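Uncharacterized DUF364 family protein (PDB 3NPG) is of unknown function but belongs to a family of putative heavy-metal chelation proteins with a Rossmann-like domain. Local coordinates at residues M5-I10 / A87-V92; Y32-V37 / R43-A48. All blocks are in the same frame, centred on the assembly; numbering follows the deposited sequence.

Both contacts belong to the N-terminal alpha+beta part of the chain, and their centres lie 12 Å apart. Contact 1 packs helix 6-17 on helix 79-96 with three aliphatic side chains and no hydrogen bond. Contact 2 is the beta hairpin 32-38/43-49, held by six backbone hydrogen bonds. Both are largely buried; only contact 2 reaches the surface, at Arg43. Helix 79-96 joins them. Its Ile89 serves contact 1, while Ala87 and Ala91 rest on the hairpin face that carries Val35 and Ala44. Asn90 ND2 probably hydrogen-bonds to Val47 O, adding one polar tie to a mainly apolar interface between helix and sheet.

Contact 1 of 2, residues M5-I10 / A87-V92; sequences MLLSRI and AAINAV
This helix-helix contact belongs to the helical layer of the N-terminal alpha+beta part. Ile89, on helix 79-96, reaches across to Ile10 and Leu7 in the first turns of helix 6-17. The two isoleucines meet methyl to methyl: Ile10 CG2 lies 3.9 Å from Ile89 CG2. Their side chains cross at about a right angle. In both, CG2 stands opposite the backbone N (chi1 -63° in Ile10, -67° in Ile89), which sends this branch methyl to the partner. Leu7 touches more loosely. Its CD1 is 4.4 Å from CD1 of Ile89, so the far end of the isoleucine chain meets the leucine while its branch meets Ile10. Leu7 and Ile10 are three residues apart and lie on the same side of their helix. Ile89 thus has a partner at each of its two methyl ends.

The backbones of segments 5-10 and 87-92 stay apart. The nearest CA atoms, of Ile10 and Ile89, are 8.1 Å apart, and side chains alone bridge the gap. Only 112 Å² is buried between the segments. No hydrogen bond crosses. Ile89 also packs on Lys11 and Ala14 of helix 6-17 and on Ile71 of helix 67-72, so three helices share this apolar patch.

Nearby polar groups have partners outside the two segments. Ser8 OG bonds to Asp75. Asn90 ND2 bonds to the backbone oxygen of Thr199. Leu6 N bonds to Asp181 OD2, and the Met5 selenomethionine packs on His160 of the second subunit. Ala87, Ala88 and Ala91 of helix 79-96 pack on strand 32-38. One side of this helix therefore meets the sheet and another meets helix 6-17: helices packed on one face of a small antiparallel sheet, an alpha+beta arrangement.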
loop_
_atom_site.group_PDB
_atom_site.type_symbol
_atom_site.label_atom_id
_atom_site.label_comp_id
_atom_site.label_asym_id
_atom_site.label_seq_id
_atom_site.Cartn_x
_atom_site.Cartn_y
_atom_site.Cartn_z
HETATM N N MSE A 5 -6.496 20.537 17.345
HETATM C CA MSE A 5 -5.374 19.636 17.580
HETATM C C MSE A 5 -4.592 20.026 18.802
HETATM O O MSE A 5 -4.421 21.215 19.068
HETATM C CB MSE A 5 -4.416 19.656 16.378
HETATM C CG MSE A 5 -4.975 19.048 15.128
HETATM SE SE MSE A 5 -3.572 18.841 13.797
HETATM C CE MSE A 5 -2.789 17.259 14.442
ATOM N N LEU A 6 -3.978 19.034 19.468
ATOM C CA LEU A 6 -2.969 19.285 20.486
ATOM C C LEU A 6 -1.762 19.972 19.808
ATOM O O LEU A 6 -1.138 20.852 20.400
ATOM C CB LEU A 6 -2.532 17.955 21.128
ATOM C CG LEU A 6 -1.415 18.029 22.183
ATOM C CD1 LEU A 6 -1.820 18.891 23.352
ATOM C CD2 LEU A 6 -1.030 16.645 22.657
ATOM N N LEU A 7 -1.507 19.620 18.525
ATOM C CA LEU A 7 -0.426 20.192 17.717
ATOM C C LEU A 7 -0.666 21.689 17.436
ATOM O O LEU A 7 0.289 22.435 17.228
ATOM C CB LEU A 7 -0.303 19.407 16.399
ATOM C CG LEU A 7 1.035 19.455 15.682
ATOM C CD1 LEU A 7 2.182 19.188 16.639
ATOM C CD2 LEU A 7 1.061 18.472 14.553
ATOM N N SER A 8 -1.939 22.128 17.467
ATOM C CA SER A 8 -2.287 23.535 17.268
ATOM C C SER A 8 -1.941 24.344 18.515
ATOM O O SER A 8 -1.635 25.529 18.416
ATOM C CB SER A 8 -3.767 23.673 16.949
ATOM O OG SER A 8 -4.027 24.873 16.244
ATOM N N ARG A 9 -1.977 23.695 19.692
ATOM C CA ARG A 9 -1.642 24.345 20.962
ATOM C C ARG A 9 -0.134 24.351 21.181
ATOM O O ARG A 9 0.403 25.317 21.733
ATOM C CB ARG A 9 -2.367 23.662 22.133
ATOM C CG ARG A 9 -3.894 23.731 22.016
ATOM C CD ARG A 9 -4.605 23.253 23.275
ATOM N NE ARG A 9 -4.511 21.801 23.458
ATOM C CZ ARG A 9 -5.349 20.923 22.909
ATOM N NH1 ARG A 9 -6.324 21.337 22.105
ATOM N NH2 ARG A 9 -5.199 19.627 23.133
ATOM N N ILE A 10 0.564 23.283 20.712
ATOM C CA ILE A 10 2.028 23.178 20.816
ATOM C C ILE A 10 2.712 24.236 19.943
ATOM O O ILE A 10 3.665 24.873 20.393
ATOM C CB ILE A 10 2.522 21.728 20.492
ATOM C CG1 ILE A 10 1.962 20.708 21.526
ATOM C CG2 ILE A 10 4.065 21.666 20.430
ATOM C CD1 ILE A 10 2.103 19.240 21.124
ATOM N N ALA A 87 9.129 19.340 12.638
ATOM C CA ALA A 87 10.602 19.370 12.606
ATOM C C ALA A 87 11.126 20.726 13.084
ATOM O O ALA A 87 12.143 20.783 13.770
ATOM C CB ALA A 87 11.106 19.079 11.201
ATOM N N ALA A 88 10.391 21.816 12.766
ATOM C CA ALA A 88 10.737 23.172 13.203
ATOM C C ALA A 88 10.462 23.358 14.698
ATOM O O ALA A 88 11.250 24.008 15.382
ATOM C CB ALA A 88 9.964 24.198 12.395
ATOM N N ILE A 89 9.339 22.784 15.210
ATOM C CA ILE A 89 9.017 22.828 16.650
ATOM C C ILE A 89 10.105 22.087 17.434
ATOM O O ILE A 89 10.569 22.581 18.463
ATOM C CB ILE A 89 7.590 22.240 16.938
ATOM C CG1 ILE A 89 6.492 23.132 16.336
ATOM C CG2 ILE A 89 7.366 22.034 18.456
ATOM C CD1 ILE A 89 5.117 22.511 16.332
ATOM N N ASN A 90 10.555 20.929 16.905
ATOM C CA ASN A 90 11.626 20.142 17.505
ATOM C C ASN A 90 12.962 20.886 17.456
ATOM O O ASN A 90 13.740 20.803 18.403
ATOM C CB ASN A 90 11.741 18.784 16.818
ATOM C CG ASN A 90 10.548 17.886 17.050
ATOM O OD1 ASN A 90 9.796 18.037 18.018
ATOM N ND2 ASN A 90 10.367 16.910 16.181
ATOM N N ALA A 91 13.218 21.635 16.357
ATOM C CA ALA A 91 14.441 22.430 16.210
ATOM C C ALA A 91 14.531 23.482 17.306
ATOM O O ALA A 91 15.558 23.579 17.984
ATOM C CB ALA A 91 14.469 23.092 14.843
ATOM N N VAL A 92 13.419 24.231 17.529
ATOM C CA VAL A 92 13.326 25.252 18.583
ATOM C C VAL A 92 13.477 24.589 19.964
ATOM O O VAL A 92 14.187 25.108 20.825
ATOM C CB VAL A 92 11.991 26.055 18.470
ATOM C CG1 VAL A 92 11.809 26.998 19.657
ATOM C CG2 VAL A 92 11.925 26.822 17.154
#

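Contact 2 of 2, residues Y32-V37 / R43-A48; sequences YTWVLV and RALGVA. With ACT (acetate ion), chain E.
Strands 32-38 and 43-49 form an antiparallel beta hairpin, and Thr33 pairs with Ala48 at the end farther from its turn. Thr33, Val35 and Val37 form hydrogen-bonded pairs with Ala48, Gly46 and Ala44. Each pair has two backbone bonds. Val35 N to Gly46 O is 2.8 Å and Val37 N to Ala44 O is 3.0 Å; the other four fall within this range. The straightest have N-H...O angles of 173°, from Gly46 N to Val35 O and from Val37 N to Ala44 O.

The tightly packed part lies on the face of Trp34, Leu36, Leu45 and Val47. Leu45 CD1 touches Trp34 CE3 at 3.8 Å and Leu36 CD1 at 3.9 Å. The two leucines cross at about a right angle. Trp34 CG sits between its own backbone N and carbonyl carbon (chi1 56°). This leads the indole end away from strand 43-49, toward Leu227 and Lys231 of helix 223-232. CB stays behind, against Val47 CG1. The other face, with Thr33, Val35 and Ala44, is covered by helix 79-96.

The solvent side is at Arg43, the one exposed residue of the contact. Arg43 runs out extended, and its NH1 passes Leu36 CD2 at a loose 4.0 Å. Its NE makes a long, weak ion pair with Glu38.

At the far end, Tyr32 CD2 comes to 3.7 Å from Ala48 C and also meets Val47 CB. An acetate, probably from the crystallisation liquor, bonds to Thr199 OG1. Tyr32 OH donates a 2.6 Å hydrogen bond to the acetate OXT, which lies at the ring edge, in its plane.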
loop_
_atom_site.group_PDB
_atom_site.type_symbol
_atom_site.label_atom_id
_atom_site.label_comp_id
_atom_site.label_asym_id
_atom_site.label_seq_id
_atom_site.Cartn_x
_atom_site.Cartn_y
_atom_site.Cartn_z
ATOM N N TYR A 32 13.976 11.135 7.503
ATOM C CA TYR A 32 13.499 12.223 8.342
ATOM C C TYR A 32 13.515 13.562 7.660
ATOM O O TYR A 32 14.442 13.871 6.899
ATOM C CB TYR A 32 14.310 12.288 9.647
ATOM C CG TYR A 32 13.925 11.220 10.639
ATOM C CD1 TYR A 32 14.471 9.945 10.566
ATOM C CD2 TYR A 32 12.984 11.471 11.632
ATOM C CE1 TYR A 32 14.068 8.936 11.435
ATOM C CE2 TYR A 32 12.592 10.478 12.523
ATOM C CZ TYR A 32 13.134 9.209 12.420
ATOM O OH TYR A 32 12.745 8.221 13.287
ATOM N N THR A 33 12.490 14.382 7.951
ATOM C CA THR A 33 12.443 15.785 7.576
ATOM C C THR A 33 13.181 16.536 8.667
ATOM O O THR A 33 13.015 16.214 9.847
ATOM C CB THR A 33 10.977 16.257 7.465
ATOM O OG1 THR A 33 10.345 15.569 6.387
ATOM C CG2 THR A 33 10.855 17.758 7.263
ATOM N N TRP A 34 14.064 17.458 8.292
ATOM C CA TRP A 34 14.850 18.179 9.284
ATOM C C TRP A 34 14.802 19.678 9.106
ATOM O O TRP A 34 14.601 20.168 7.996
ATOM C CB TRP A 34 16.300 17.674 9.314
ATOM C CG TRP A 34 16.999 17.748 7.996
ATOM C CD1 TRP A 34 17.104 16.756 7.067
ATOM C CD2 TRP A 34 17.728 18.865 7.478
ATOM N NE1 TRP A 34 17.853 17.188 5.997
ATOM C CE2 TRP A 34 18.259 18.477 6.228
ATOM C CE3 TRP A 34 17.983 20.166 7.948
ATOM C CZ2 TRP A 34 19.016 19.344 5.438
ATOM C CZ3 TRP A 34 18.733 21.021 7.162
ATOM C CH2 TRP A 34 19.234 20.612 5.920
ATOM N N VAL A 35 14.976 20.412 10.210
ATOM C CA VAL A 35 15.020 21.871 10.214
ATOM C C VAL A 35 16.211 22.317 11.053
ATOM O O VAL A 35 16.313 21.945 12.228
ATOM C CB VAL A 35 13.680 22.492 10.725
ATOM C CG1 VAL A 35 13.850 23.965 11.067
ATOM C CG2 VAL A 35 12.555 22.299 9.705
ATOM N N LEU A 36 17.151 23.044 10.433
ATOM C CA LEU A 36 18.331 23.556 11.122
ATOM C C LEU A 36 18.104 25.019 11.533
ATOM O O LEU A 36 17.717 25.842 10.698
ATOM C CB LEU A 36 19.572 23.428 10.211
ATOM C CG LEU A 36 20.923 23.798 10.835
ATOM C CD1 LEU A 36 21.218 22.945 12.068
ATOM C CD2 LEU A 36 22.046 23.664 9.815
ATOM N N VAL A 37 18.268 25.327 12.833
ATOM C CA VAL A 37 18.069 26.692 13.345
ATOM C C VAL A 37 19.333 27.229 14.013
ATOM O O VAL A 37 20.219 26.450 14.362
ATOM C CB VAL A 37 16.826 26.808 14.281
ATOM C CG1 VAL A 37 15.544 26.449 13.540
ATOM C CG2 VAL A 37 16.994 25.950 15.541
ATOM N N ARG A 43 23.754 26.464 17.143
ATOM C CA ARG A 43 22.769 25.837 16.253
ATOM C C ARG A 43 22.058 24.638 16.904
ATOM O O ARG A 43 22.575 24.042 17.854
ATOM C CB ARG A 43 23.427 25.409 14.927
ATOM C CG ARG A 43 23.767 26.570 14.010
ATOM C CD ARG A 43 24.349 26.096 12.698
ATOM N NE ARG A 43 24.594 27.214 11.786
ATOM C CZ ARG A 43 25.094 27.077 10.563
ATOM N NH1 ARG A 43 25.409 25.873 10.098
ATOM N NH2 ARG A 43 25.280 28.142 9.794
ATOM N N ALA A 44 20.872 24.276 16.371
ATOM C CA ALA A 44 20.097 23.126 16.847
ATOM C C ALA A 44 19.386 22.456 15.684
ATOM O O ALA A 44 18.845 23.141 14.808
ATOM C CB ALA A 44 19.083 23.569 17.889
ATOM N N LEU A 45 19.393 21.119 15.658
ATOM C CA LEU A 45 18.758 20.373 14.580
ATOM C C LEU A 45 17.526 19.618 15.071
ATOM O O LEU A 45 17.615 18.799 15.983
ATOM C CB LEU A 45 19.769 19.410 13.922
ATOM C CG LEU A 45 19.329 18.732 12.612
ATOM C CD1 LEU A 45 19.063 19.756 11.516
ATOM C CD2 LEU A 45 20.365 17.755 12.149
ATOM N N GLY A 46 16.384 19.928 14.479
ATOM C CA GLY A 46 15.131 19.259 14.786
ATOM C C GLY A 46 14.690 18.365 13.652
ATOM O O GLY A 46 14.860 18.721 12.478
ATOM N N VAL A 47 14.154 17.175 13.984
ATOM C CA VAL A 47 13.712 16.218 12.969
ATOM C C VAL A 47 12.277 15.774 13.190
ATOM O O VAL A 47 11.780 15.826 14.311
ATOM C CB VAL A 47 14.677 15.001 12.823
ATOM C CG1 VAL A 47 16.040 15.434 12.292
ATOM C CG2 VAL A 47 14.821 14.245 14.140
ATOM N N ALA A 48 11.602 15.358 12.110
ATOM C CA ALA A 48 10.250 14.806 12.168
ATOM C C ALA A 48 10.114 13.747 11.100
ATOM O O ALA A 48 10.424 14.011 9.934
ATOM C CB ALA A 48 9.220 15.903 11.955
HETATM C C ACT E . 9.826 8.638 15.118
HETATM O O ACT E . 8.877 9.259 15.476
HETATM O OXT ACT E . 10.637 9.186 14.455
HETATM C CH3 ACT E . 9.978 7.163 15.487
#